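Local coordinates for calreticulin, putative (Trypanosoma cruzi, PDB 5HCF), which probably acts as a lectin-like chaperone of the calreticulin family, binding carbohydrate and peptide through a globular domain with the legume lectin fold, at residues E12-S17 / L54-P59; I88-S93 / T209-D214; G24-S29 / R50-S55. All coordinates share one frame; numbering follows the deposited sequence. Where two conformers were deposited one is given.

Contact 1: residues E12-S17 / L54-P59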
ATOM      1  N   GLU A  12      -9.324 -17.286  -4.651  1.00 68.28           N
ATOM      2  CA  GLU A  12      -9.128 -18.105  -5.844  1.00 70.40           C
ATOM      3  C   GLU A  12      -8.662 -17.293  -7.048  1.00 66.95           C
ATOM      4  O   GLU A  12      -7.899 -17.793  -7.873  1.00 67.76           O
ATOM      5  CB  GLU A  12     -10.413 -18.862  -6.193  1.00 76.48           C
ATOM      6  CG  GLU A  12     -10.777 -19.940  -5.190  1.00 81.16           C
ATOM      7  CD  GLU A  12      -9.632 -20.905  -4.951  1.00 84.32           C
ATOM      8  OE1 GLU A  12      -8.992 -21.320  -5.942  1.00 85.81           O
ATOM      9  OE2 GLU A  12      -9.361 -21.231  -3.777  1.00 85.22           O
ATOM     10  N   HIS A  13      -9.109 -16.042  -7.144  1.00 63.30           N
ATOM     11  CA  HIS A  13      -8.759 -15.189  -8.282  1.00 60.34           C
ATOM     12  C   HIS A  13      -7.379 -14.548  -8.123  1.00 57.10           C
ATOM     13  O   HIS A  13      -6.912 -13.828  -9.006  1.00 56.43           O
ATOM     14  CB  HIS A  13      -9.819 -14.102  -8.488  1.00 59.60           C
ATOM     15  CG  HIS A  13     -10.077 -13.269  -7.272  1.00 58.83           C
ATOM     16  ND1 HIS A  13     -10.740 -13.752  -6.164  1.00 60.96           N
ATOM     17  CD2 HIS A  13      -9.767 -11.980  -6.991  1.00 55.89           C
ATOM     18  CE1 HIS A  13     -10.821 -12.801  -5.252  1.00 58.86           C
ATOM     19  NE2 HIS A  13     -10.240 -11.715  -5.729  1.00 55.70           N
ATOM     20  N   TRP A  14      -6.735 -14.804  -6.991  1.00 55.23           N
ATOM     21  CA  TRP A  14      -5.373 -14.335  -6.771  1.00 52.26           C
ATOM     22  C   TRP A  14      -4.376 -15.436  -7.120  1.00 53.40           C
ATOM     23  O   TRP A  14      -4.508 -16.572  -6.664  1.00 56.69           O
ATOM     24  CB  TRP A  14      -5.176 -13.885  -5.325  1.00 50.41           C
ATOM     25  CG  TRP A  14      -5.672 -12.500  -5.051  1.00 47.78           C
ATOM     26  CD1 TRP A  14      -6.971 -12.095  -4.967  1.00 48.47           C
ATOM     27  CD2 TRP A  14      -4.874 -11.330  -4.834  1.00 44.48           C
ATOM     28  NE1 TRP A  14      -7.033 -10.748  -4.708  1.00 45.88           N
ATOM     29  CE2 TRP A  14      -5.757 -10.254  -4.621  1.00 43.47           C
ATOM     30  CE3 TRP A  14      -3.496 -11.090  -4.802  1.00 42.90           C
ATOM     31  CZ2 TRP A  14      -5.308  -8.955  -4.371  1.00 40.14           C
ATOM     32  CZ3 TRP A  14      -3.051  -9.801  -4.555  1.00 40.08           C
ATOM     33  CH2 TRP A  14      -3.955  -8.751  -4.342  1.00 38.74           C
ATOM     34  N   THR A  15      -3.382 -15.098  -7.933  1.00 50.77           N
ATOM     35  CA  THR A  15      -2.396 -16.080  -8.367  1.00 52.37           C
ATOM     36  C   THR A  15      -1.082 -15.949  -7.611  1.00 50.52           C
ATOM     37  O   THR A  15      -0.497 -14.870  -7.546  1.00 47.15           O
ATOM     38  CB  THR A  15      -2.106 -15.963  -9.870  1.00 51.84           C
ATOM     39  OG1 THR A  15      -3.339 -15.990 -10.599  1.00 54.05           O
ATOM     40  CG2 THR A  15      -1.229 -17.109 -10.322  1.00 50.10           C
ATOM     41  N   THR A  16      -0.618 -17.062  -7.054  1.00 54.12           N
ATOM     42  CA  THR A  16       0.626 -17.091  -6.299  1.00 52.97           C
ATOM     43  C   THR A  16       1.791 -17.428  -7.220  1.00 53.15           C
ATOM     44  O   THR A  16       1.714 -18.367  -8.008  1.00 56.11           O
ATOM     45  CB  THR A  16       0.560 -18.114  -5.149  1.00 55.35           C
ATOM     46  OG1 THR A  16      -0.648 -17.923  -4.401  1.00 55.37           O
ATOM     47  CG2 THR A  16       1.761 -17.956  -4.225  1.00 53.78           C
ATOM     48  N   SER A  17       2.873 -16.667  -7.110  1.00 40.75           N
ATOM     49  CA  SER A  17       3.994 -16.783  -8.036  1.00 42.50           C
ATOM     50  C   SER A  17       4.677 -18.148  -8.011  1.00 45.33           C
ATOM     51  O   SER A  17       4.569 -18.892  -7.040  1.00 46.64           O
ATOM     52  CB  SER A  17       5.023 -15.696  -7.738  1.00 42.15           C
ATOM     53  OG  SER A  17       6.217 -15.922  -8.466  1.00 43.92           O
ATOM     54  N   LEU A  54       1.851 -12.941  -4.287  1.00 45.75           N
ATOM     55  CA  LEU A  54       0.611 -13.269  -4.978  1.00 48.04           C
ATOM     56  C   LEU A  54      -0.060 -12.002  -5.503  1.00 48.19           C
ATOM     57  O   LEU A  54       0.107 -10.915  -4.947  1.00 49.09           O
ATOM     58  CB  LEU A  54      -0.320 -14.066  -4.055  1.00 49.90           C
ATOM     59  CG  LEU A  54      -0.659 -13.514  -2.664  1.00 51.60           C
ATOM     60  CD1 LEU A  54      -1.691 -12.414  -2.716  1.00 52.33           C
ATOM     61  CD2 LEU A  54      -1.135 -14.638  -1.755  1.00 54.18           C
ATOM     62  N   SER A  55      -0.819 -12.150  -6.581  1.00 48.07           N
ATOM     63  CA  SER A  55      -1.345 -10.998  -7.305  1.00 46.83           C
ATOM     64  C   SER A  55      -2.685 -11.299  -7.956  1.00 44.48           C
ATOM     65  O   SER A  55      -3.072 -12.458  -8.111  1.00 46.49           O
ATOM     66  CB  SER A  55      -0.347 -10.535  -8.375  1.00 47.10           C
ATOM     67  OG  SER A  55       0.172 -11.633  -9.110  1.00 48.86           O
ATOM     68  N   THR A  56      -3.396 -10.242  -8.321  1.00 41.37           N
ATOM     69  CA  THR A  56      -4.633 -10.384  -9.072  1.00 42.95           C
ATOM     70  C   THR A  56      -4.708  -9.264 -10.103  1.00 42.55           C
ATOM     71  O   THR A  56      -4.124  -8.197  -9.916  1.00 42.25           O
ATOM     72  CB  THR A  56      -5.874 -10.351  -8.159  1.00 43.11           C
ATOM     73  OG1 THR A  56      -7.030 -10.746  -8.908  1.00 46.22           O
ATOM     74  CG2 THR A  56      -6.087  -8.958  -7.586  1.00 36.45           C
ATOM     75  N   ALA A  57      -5.420  -9.514 -11.193  1.00 42.72           N
ATOM     76  CA  ALA A  57      -5.523  -8.539 -12.267  1.00 43.41           C
ATOM     77  C   ALA A  57      -6.766  -7.680 -12.106  1.00 46.18           C
ATOM     78  O   ALA A  57      -7.834  -8.180 -11.743  1.00 48.63           O
ATOM     79  CB  ALA A  57      -5.530  -9.236 -13.619  1.00 43.63           C
ATOM     80  N   PHE A  58      -6.615  -6.381 -12.358  1.00 45.04           N
ATOM     81  CA  PHE A  58      -7.761  -5.487 -12.410  1.00 48.00           C
ATOM     82  C   PHE A  58      -8.667  -5.931 -13.554  1.00 52.71           C
ATOM     83  O   PHE A  58      -8.179  -6.259 -14.637  1.00 53.78           O
ATOM     84  CB  PHE A  58      -7.319  -4.036 -12.615  1.00 47.57           C
ATOM     85  CG  PHE A  58      -6.354  -3.533 -11.577  1.00 46.67           C
ATOM     86  CD1 PHE A  58      -6.629  -3.670 -10.224  1.00 45.99           C
ATOM     87  CD2 PHE A  58      -5.169  -2.916 -11.955  1.00 45.57           C
ATOM     88  CE1 PHE A  58      -5.739  -3.202  -9.269  1.00 44.07           C
ATOM     89  CE2 PHE A  58      -4.278  -2.446 -11.005  1.00 42.54           C
ATOM     90  CZ  PHE A  58      -4.563  -2.590  -9.660  1.00 42.00           C
ATOM     91  N   PRO A  59      -9.988  -5.929 -13.327  1.00 55.93           N
ATOM     92  CA  PRO A  59     -10.928  -6.324 -14.384  1.00 59.62           C
ATOM     93  C   PRO A  59     -10.763  -5.430 -15.606  1.00 61.29           C
ATOM     94  O   PRO A  59     -10.847  -5.893 -16.743  1.00 62.62           O
ATOM     95  CB  PRO A  59     -12.307  -6.138 -13.734  1.00 60.65           C
ATOM     96  CG  PRO A  59     -12.049  -6.014 -12.264  1.00 58.73           C
ATOM     97  CD  PRO A  59     -10.673  -5.459 -12.111  1.00 55.83           C
TER
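One face of the Trp14 indole is taken by Thr56, whose CB stands 3.5 Å from the centroid of the five-membered ring, 7° off its normal, while CG2 slides toward the rim and meets CE2 of Trp14 at 3.3 Å. In the plane of the indole, at its edge, lie His13 CE1 and the carbonyl carbon of Leu54. The His13 ring in turn receives Trp14 CD1 over one face and Thr56 OG1 near its plane, 3.6 Å from CD2. Thr56 does both jobs because OG1 is anti to its backbone N (chi1 -169°): the methyl covers the indole while the hydroxyl donates to His13 O over 3.1 Å, arriving from well above the carbonyl plane. Next to this packing, Thr15 and Ser55 form an antiparallel hydrogen-bonded pair, Thr15 N to Ser55 O 2.7 Å and Ser55 N to Thr15 O 2.9 Å. Glu6 OE1 accepts from both Trp14 NE1 and His13 NE2; this shared carboxylate oxygen would help hold the rings side by side. Strand 15-16 is the outermost strand on this side of the seven-stranded sheet, against strand 50-62, with strand 208-217 beyond; Trp14 reaches inward to Val211 and to Ile227 of the opposing sheet.

Contact 2: residues I88-S93 / T209-D214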
ATOM      1  N   ILE A  88       1.572  -3.042  -0.280  1.00 34.54           N
ATOM      2  CA  ILE A  88       1.119  -3.597  -1.552  1.00 35.48           C
ATOM      3  C   ILE A  88       1.806  -2.898  -2.720  1.00 36.22           C
ATOM      4  O   ILE A  88       2.443  -1.853  -2.544  1.00 34.73           O
ATOM      5  CB  ILE A  88      -0.408  -3.467  -1.731  1.00 36.63           C
ATOM      6  CG1 ILE A  88      -0.783  -2.007  -2.010  1.00 34.74           C
ATOM      7  CG2 ILE A  88      -1.137  -4.001  -0.509  1.00 37.30           C
ATOM      8  CD1 ILE A  88      -2.236  -1.797  -2.375  1.00 34.80           C
ATOM      9  N   LYS A  89       1.675  -3.480  -3.910  1.00 37.06           N
ATOM     10  CA  LYS A  89       2.250  -2.903  -5.120  1.00 35.98           C
ATOM     11  C   LYS A  89       1.217  -2.794  -6.235  1.00 37.05           C
ATOM     12  O   LYS A  89       0.351  -3.658  -6.380  1.00 38.31           O
ATOM     13  CB  LYS A  89       3.436  -3.741  -5.604  1.00 35.57           C
ATOM     14  CG  LYS A  89       4.622  -3.786  -4.644  1.00 33.08           C
ATOM     15  CD  LYS A  89       5.728  -4.657  -5.215  1.00 31.94           C
ATOM     16  CE  LYS A  89       7.031  -4.468  -4.473  1.00 29.17           C
ATOM     17  NZ  LYS A  89       8.112  -5.307  -5.056  1.00 29.02           N
ATOM     18  N   LEU A  90       1.324  -1.735  -7.031  1.00 35.88           N
ATOM     19  CA  LEU A  90       0.499  -1.587  -8.224  1.00 37.97           C
ATOM     20  C   LEU A  90       1.405  -1.684  -9.450  1.00 39.30           C
ATOM     21  O   LEU A  90       2.375  -0.935  -9.570  1.00 40.69           O
ATOM     22  CB  LEU A  90      -0.266  -0.259  -8.201  1.00 36.63           C
ATOM     23  CG  LEU A  90      -1.044   0.040  -6.914  1.00 33.92           C
ATOM     24  CD1 LEU A  90      -1.736   1.388  -6.999  1.00 33.01           C
ATOM     25  CD2 LEU A  90      -2.051  -1.057  -6.623  1.00 32.34           C
ATOM     26  N   LEU A  91       1.096  -2.612 -10.351  1.00 38.11           N
ATOM     27  CA  LEU A  91       2.021  -2.943 -11.427  1.00 37.48           C
ATOM     28  C   LEU A  91       1.385  -2.855 -12.803  1.00 41.15           C
ATOM     29  O   LEU A  91       0.211  -3.190 -12.973  1.00 40.80           O
ATOM     30  CB  LEU A  91       2.581  -4.354 -11.229  1.00 36.06           C
ATOM     31  CG  LEU A  91       3.015  -4.766  -9.819  1.00 35.01           C
ATOM     32  CD1 LEU A  91       1.919  -5.542  -9.102  1.00 33.39           C
ATOM     33  CD2 LEU A  91       4.297  -5.584  -9.869  1.00 36.14           C
ATOM     34  N   PRO A  92       2.171  -2.403 -13.796  1.00 39.96           N
ATOM     35  CA  PRO A  92       1.808  -2.498 -15.214  1.00 40.92           C
ATOM     36  C   PRO A  92       1.920  -3.946 -15.685  1.00 43.24           C
ATOM     37  O   PRO A  92       2.288  -4.800 -14.876  1.00 43.36           O
ATOM     38  CB  PRO A  92       2.834  -1.597 -15.903  1.00 39.33           C
ATOM     39  CG  PRO A  92       4.014  -1.629 -15.007  1.00 39.42           C
ATOM     40  CD  PRO A  92       3.471  -1.735 -13.604  1.00 39.12           C
ATOM     41  N   SER A  93       1.598  -4.212 -16.949  1.00 44.34           N
ATOM     42  CA  SER A  93       1.550  -5.576 -17.479  1.00 45.20           C
ATOM     43  C   SER A  93       2.689  -6.469 -16.994  1.00 46.28           C
ATOM     44  O   SER A  93       3.864  -6.163 -17.198  1.00 46.26           O
ATOM     45  CB  SER A  93       1.552  -5.546 -19.005  1.00 45.94           C
ATOM     46  OG  SER A  93       1.354  -6.849 -19.519  1.00 44.63           O
ATOM     47  N   THR A 209      -2.197  -2.720 -14.242  1.00 42.94           N
ATOM     48  CA  THR A 209      -2.855  -3.949 -14.658  1.00 44.08           C
ATOM     49  C   THR A 209      -3.005  -4.975 -13.527  1.00 44.86           C
ATOM     50  O   THR A 209      -3.907  -5.808 -13.563  1.00 48.63           O
ATOM     51  CB  THR A 209      -2.090  -4.591 -15.823  1.00 46.78           C
ATOM     52  OG1 THR A 209      -2.923  -5.553 -16.476  1.00 54.05           O
ATOM     53  CG2 THR A 209      -0.830  -5.267 -15.322  1.00 43.79           C
ATOM     54  N   HIS A 210      -2.129  -4.920 -12.529  1.00 41.78           N
ATOM     55  CA  HIS A 210      -2.214  -5.841 -11.398  1.00 41.36           C
ATOM     56  C   HIS A 210      -2.006  -5.151 -10.055  1.00 39.71           C
ATOM     57  O   HIS A 210      -1.351  -4.112  -9.970  1.00 37.96           O
ATOM     58  CB  HIS A 210      -1.178  -6.963 -11.529  1.00 42.20           C
ATOM     59  CG  HIS A 210      -1.414  -7.885 -12.686  1.00 43.32           C
ATOM     60  ND1 HIS A 210      -0.670  -7.831 -13.841  1.00 43.76           N
ATOM     61  CD2 HIS A 210      -2.293  -8.903 -12.845  1.00 43.35           C
ATOM     62  CE1 HIS A 210      -1.089  -8.769 -14.676  1.00 44.05           C
ATOM     63  NE2 HIS A 210      -2.072  -9.429 -14.096  1.00 44.69           N
ATOM     64  N   VAL A 211      -2.575  -5.739  -9.007  1.00 39.80           N
ATOM     65  CA  VAL A 211      -2.156  -5.442  -7.645  1.00 38.34           C
ATOM     66  C   VAL A 211      -1.457  -6.685  -7.111  1.00 40.17           C
ATOM     67  O   VAL A 211      -1.913  -7.806  -7.340  1.00 44.18           O
ATOM     68  CB  VAL A 211      -3.335  -5.051  -6.733  1.00 36.16           C
ATOM     69  CG1 VAL A 211      -4.316  -6.203  -6.606  1.00 36.00           C
ATOM     70  CG2 VAL A 211      -2.829  -4.643  -5.366  1.00 33.97           C
ATOM     71  N   GLY A 212      -0.353  -6.497  -6.403  1.00 36.96           N
ATOM     72  CA  GLY A 212       0.377  -7.625  -5.858  1.00 32.55           C
ATOM     73  C   GLY A 212       0.835  -7.410  -4.435  1.00 31.52           C
ATOM     74  O   GLY A 212       1.113  -6.284  -4.020  1.00 27.58           O
ATOM     75  N   ILE A 213       0.916  -8.502  -3.684  1.00 32.87           N
ATOM     76  CA  ILE A 213       1.491  -8.472  -2.352  1.00 33.37           C
ATOM     77  C   ILE A 213       2.809  -9.220  -2.368  1.00 37.11           C
ATOM     78  O   ILE A 213       2.849 -10.438  -2.531  1.00 38.42           O
ATOM     79  CB  ILE A 213       0.553  -9.081  -1.295  1.00 32.91           C
ATOM     80  CG1 ILE A 213      -0.610  -8.128  -1.014  1.00 33.36           C
ATOM     81  CG2 ILE A 213       1.304  -9.352  -0.010  1.00 31.40           C
ATOM     82  CD1 ILE A 213      -1.776  -8.766  -0.289  1.00 34.42           C
ATOM     83  N   ASP A 214       3.887  -8.466  -2.212  1.00 39.67           N
ATOM     84  CA  ASP A 214       5.235  -9.007  -2.248  1.00 41.21           C
ATOM     85  C   ASP A 214       5.955  -8.569  -0.981  1.00 40.42           C
ATOM     86  O   ASP A 214       6.522  -7.475  -0.924  1.00 41.39           O
ATOM     87  CB  ASP A 214       5.969  -8.522  -3.500  1.00 42.94           C
ATOM     88  CG  ASP A 214       7.469  -8.703  -3.408  1.00 44.59           C
ATOM     89  OD1 ASP A 214       7.915  -9.729  -2.851  1.00 46.85           O
ATOM     90  OD2 ASP A 214       8.200  -7.799  -3.868  1.00 43.57           O
TER
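Leu91 O is gripped by two successive amides, Thr209 N at 2.8 Å and His210 N at 2.9 Å, each bond fairly straight. Two residues facing one in this way make a classic beta bulge, and the psi of Thr209, -26°, is where its strand departs from the extended form. Beyond the bulge the ladder is regular: Leu91 N donates to His210 O, and Lys89 pairs with Gly212 through Lys89 N to Gly212 O and Gly212 N to Lys89 O. Lys89 stretches out fully beyond CG and sets NZ 2.8 Å from Asp214 OD2, a salt bridge that uses the anti lone pair of the carboxylate oxygen. On that same face Leu91 CD1 lies over the backbone of the bare Gly212, 3.7 Å from its N. The other face is apolar: Leu90 CD2 meets Val211 CG2 at 3.9 Å, Ile88 CD1 touches the same methyl at 4.2 Å, and Ile88 and Leu90 go on to Val71 of the second sheet. An acetic acid, probably from the crystallisation liquor, lies about 4 Å from the Asp214 side chain. These are central antiparallel strands of a legume-lectin sandwich, and the Lys89-Asp214 face is consistent with the glycan-binding concave face of calreticulins.

Contact 3: residues G24-S29 / R50-S55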
ATOM      1  N   GLY A  24       5.215 -18.470   0.984  1.00 47.25           N
ATOM      2  CA  GLY A  24       4.405 -18.779   2.148  1.00 47.98           C
ATOM      3  C   GLY A  24       2.948 -19.020   1.815  1.00 46.46           C
ATOM      4  O   GLY A  24       2.452 -18.560   0.789  1.00 45.05           O
ATOM      5  N   LYS A  25       2.258 -19.751   2.683  1.00 46.71           N
ATOM      6  CA  LYS A  25       0.847 -20.038   2.459  1.00 48.24           C
ATOM      7  C   LYS A  25      -0.036 -18.924   3.010  1.00 45.05           C
ATOM      8  O   LYS A  25       0.251 -18.348   4.060  1.00 43.33           O
ATOM      9  CB  LYS A  25       0.467 -21.380   3.096  1.00 52.33           C
ATOM     10  CG  LYS A  25      -1.033 -21.607   3.250  1.00 54.29           C
ATOM     11  CD  LYS A  25      -1.329 -22.688   4.284  1.00 56.19           C
ATOM     12  CE  LYS A  25      -2.809 -22.726   4.648  1.00 57.07           C
ATOM     13  NZ  LYS A  25      -3.076 -23.589   5.833  1.00 58.54           N
ATOM     14  N   VAL A  26      -1.111 -18.626   2.290  1.00 45.10           N
ATOM     15  CA  VAL A  26      -2.063 -17.616   2.722  1.00 45.72           C
ATOM     16  C   VAL A  26      -3.455 -18.223   2.809  1.00 47.49           C
ATOM     17  O   VAL A  26      -3.742 -19.238   2.173  1.00 48.89           O
ATOM     18  CB  VAL A  26      -2.091 -16.397   1.770  1.00 45.98           C
ATOM     19  CG1 VAL A  26      -0.684 -15.838   1.568  1.00 45.49           C
ATOM     20  CG2 VAL A  26      -2.739 -16.766   0.439  1.00 45.29           C
ATOM     21  N   GLU A  27      -4.321 -17.591   3.592  1.00 48.17           N
ATOM     22  CA  GLU A  27      -5.686 -18.069   3.764  1.00 50.21           C
ATOM     23  C   GLU A  27      -6.634 -16.913   4.054  1.00 48.73           C
ATOM     24  O   GLU A  27      -6.212 -15.845   4.490  1.00 46.38           O
ATOM     25  CB  GLU A  27      -5.759 -19.089   4.898  1.00 51.97           C
ATOM     26  CG  GLU A  27      -5.634 -18.453   6.269  1.00 52.05           C
ATOM     27  CD  GLU A  27      -5.605 -19.467   7.384  1.00 54.60           C
ATOM     28  OE1 GLU A  27      -5.923 -20.649   7.127  1.00 56.47           O
ATOM     29  OE2 GLU A  27      -5.270 -19.073   8.520  1.00 55.34           O
ATOM     30  N   ILE A  28      -7.919 -17.134   3.808  1.00 49.63           N
ATOM     31  CA  ILE A  28      -8.940 -16.188   4.223  1.00 48.52           C
ATOM     32  C   ILE A  28      -9.258 -16.447   5.692  1.00 50.24           C
ATOM     33  O   ILE A  28      -9.600 -17.569   6.068  1.00 53.14           O
ATOM     34  CB  ILE A  28     -10.218 -16.316   3.368  1.00 48.14           C
ATOM     35  CG1 ILE A  28      -9.910 -16.023   1.893  1.00 47.69           C
ATOM     36  CG2 ILE A  28     -11.319 -15.412   3.905  1.00 47.05           C
ATOM     37  CD1 ILE A  28      -9.293 -14.658   1.634  1.00 45.74           C
ATOM     38  N   SER A  29      -9.153 -15.415   6.521  1.00 48.55           N
ATOM     39  CA  SER A  29      -9.306 -15.588   7.963  1.00 48.02           C
ATOM     40  C   SER A  29      -9.521 -14.267   8.694  1.00 46.13           C
ATOM     41  O   SER A  29      -9.103 -13.209   8.221  1.00 44.62           O
ATOM     42  CB  SER A  29      -8.080 -16.297   8.542  1.00 47.71           C
ATOM     43  OG  SER A  29      -7.907 -15.962   9.906  1.00 47.46           O
ATOM     44  N   ARG A  50       8.957 -16.462   5.885  0.63 42.03           N
ATOM     45  CA  ARG A  50       8.699 -16.775   4.484  0.63 41.91           C
ATOM     46  C   ARG A  50       8.614 -15.512   3.637  0.63 40.16           C
ATOM     47  O   ARG A  50       8.324 -14.428   4.136  0.63 39.02           O
ATOM     48  CB  ARG A  50       7.394 -17.575   4.336  0.63 41.85           C
ATOM     49  CG  ARG A  50       7.368 -18.910   5.067  0.63 42.98           C
ATOM     50  CD  ARG A  50       8.096 -19.992   4.286  0.63 44.62           C
ATOM     51  NE  ARG A  50       8.316 -21.195   5.087  0.63 46.49           N
ATOM     52  CZ  ARG A  50       9.211 -21.280   6.067  0.63 45.82           C
ATOM     53  NH1 ARG A  50       9.956 -20.227   6.368  0.63 43.52           N
ATOM     54  NH2 ARG A  50       9.355 -22.407   6.750  0.63 46.35           N
ATOM     55  N   PHE A  51       8.858 -15.664   2.344  1.00 40.21           N
ATOM     56  CA  PHE A  51       8.526 -14.630   1.378  1.00 38.37           C
ATOM     57  C   PHE A  51       7.105 -14.880   0.896  1.00 39.86           C
ATOM     58  O   PHE A  51       6.652 -16.023   0.850  1.00 41.23           O
ATOM     59  CB  PHE A  51       9.490 -14.630   0.194  1.00 39.42           C
ATOM     60  CG  PHE A  51      10.879 -14.182   0.537  1.00 41.35           C
ATOM     61  CD1 PHE A  51      11.209 -12.834   0.517  1.00 41.48           C
ATOM     62  CD2 PHE A  51      11.861 -15.104   0.858  1.00 42.76           C
ATOM     63  CE1 PHE A  51      12.494 -12.415   0.816  1.00 41.06           C
ATOM     64  CE2 PHE A  51      13.150 -14.690   1.160  1.00 43.03           C
ATOM     65  CZ  PHE A  51      13.465 -13.343   1.136  1.00 41.64           C
ATOM     66  N   TYR A  52       6.396 -13.817   0.546  1.00 40.70           N
ATOM     67  CA  TYR A  52       5.076 -13.971  -0.048  1.00 40.91           C
ATOM     68  C   TYR A  52       5.028 -13.233  -1.385  1.00 41.73           C
ATOM     69  O   TYR A  52       5.654 -12.188  -1.548  1.00 42.24           O
ATOM     70  CB  TYR A  52       3.991 -13.460   0.908  1.00 38.70           C
ATOM     71  CG  TYR A  52       3.888 -14.267   2.186  1.00 39.03           C
ATOM     72  CD1 TYR A  52       4.800 -14.088   3.225  1.00 37.37           C
ATOM     73  CD2 TYR A  52       2.882 -15.211   2.352  1.00 40.61           C
ATOM     74  CE1 TYR A  52       4.707 -14.831   4.395  1.00 37.81           C
ATOM     75  CE2 TYR A  52       2.782 -15.957   3.514  1.00 40.95           C
ATOM     76  CZ  TYR A  52       3.695 -15.766   4.531  1.00 39.54           C
ATOM     77  OH  TYR A  52       3.586 -16.518   5.682  1.00 38.55           O
ATOM     78  N   ALA A  53       4.299 -13.790  -2.343  1.00 43.68           N
ATOM     79  CA  ALA A  53       4.172 -13.179  -3.662  1.00 43.74           C
ATOM     80  C   ALA A  53       2.935 -13.705  -4.372  1.00 46.09           C
ATOM     81  O   ALA A  53       2.965 -14.771  -4.984  1.00 48.39           O
ATOM     82  CB  ALA A  53       5.411 -13.442  -4.499  1.00 42.37           C
ATOM     83  N   LEU A  54       1.851 -12.941  -4.287  1.00 45.75           N
ATOM     84  CA  LEU A  54       0.611 -13.269  -4.978  1.00 48.04           C
ATOM     85  C   LEU A  54      -0.060 -12.002  -5.503  1.00 48.19           C
ATOM     86  O   LEU A  54       0.107 -10.915  -4.947  1.00 49.09           O
ATOM     87  CB  LEU A  54      -0.320 -14.066  -4.055  1.00 49.90           C
ATOM     88  CG  LEU A  54      -0.659 -13.514  -2.664  1.00 51.60           C
ATOM     89  CD1 LEU A  54      -1.691 -12.414  -2.716  1.00 52.33           C
ATOM     90  CD2 LEU A  54      -1.135 -14.638  -1.755  1.00 54.18           C
ATOM     91  N   SER A  55      -0.819 -12.150  -6.581  1.00 48.07           N
ATOM     92  CA  SER A  55      -1.345 -10.998  -7.305  1.00 46.83           C
ATOM     93  C   SER A  55      -2.685 -11.299  -7.956  1.00 44.48           C
ATOM     94  O   SER A  55      -3.072 -12.458  -8.111  1.00 46.49           O
ATOM     95  CB  SER A  55      -0.347 -10.535  -8.375  1.00 47.10           C
ATOM     96  OG  SER A  55       0.172 -11.633  -9.110  1.00 48.86           O
TER
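Gly24 N donates to Phe51 O over 2.8 Å, a nearly straight bond (163° at the hydrogen) that joins the start of segment 24-29 to strand 50-62. With no side chain to hold it off, Gly24 settles against Tyr52: its CA lies over one face of the phenol ring, 4.0 Å from the centroid and 29° off the normal. At Lys25 the side chain turns away, but the backbone stays close, and Lys25 O comes to the ring edge in plane, 3.5 Å from Tyr52 CE2; this carbonyl accepts a bond from Thr46 OG1. Val26 points toward strand 50-62, and with CG1 set anti to its own carbonyl carbon (chi1 -53°) both methyls face that strand. CG1 wedges between the Tyr52 ring edge, 3.7 Å from Tyr52 CD2, and Leu54 CD2 at 3.6 Å, the valine and tyrosine side chains running past each other in opposite directions. CG2 of Val26 meets Leu54 CD2 tip to tip at 3.5 Å. The phenol ring, met over a face and along an edge, is further held at its hydroxyl by Glu47 O and Ser220 OG. From Glu27 onward the chain leaves strand 50-62, and Glu27 forms a salt bridge with Arg44. Strand 50-62 belongs to the seven-stranded sheet, whereas strand 26-29 pairs with strand 42-45 in the eight-stranded one, where Val26 also packs on Leu43 and Leu45.

From the N terminus, the chain lays down strand 15-16, passes through 24-29 and a turn back by way of strand 42-45, and returns on strand 50-62. Contact 1 closes that outer loop, and contact 3 closes a shorter one within it; the two meet on strand 50-62, sharing Leu54 and Ser55. Contact 2 opens only after both have closed and spans 115 intervening residues, bringing strand 208-217 in beside strand 83-91. Strand 208-217 also borders strand 50-62, with Leu54 O to Ile213 N at 2.8 Å, so contacts 1 and 2 continue one sheet, while contact 3 ties strand 50-62, next to the edge strand, to strand 26-29 of the opposing sheet.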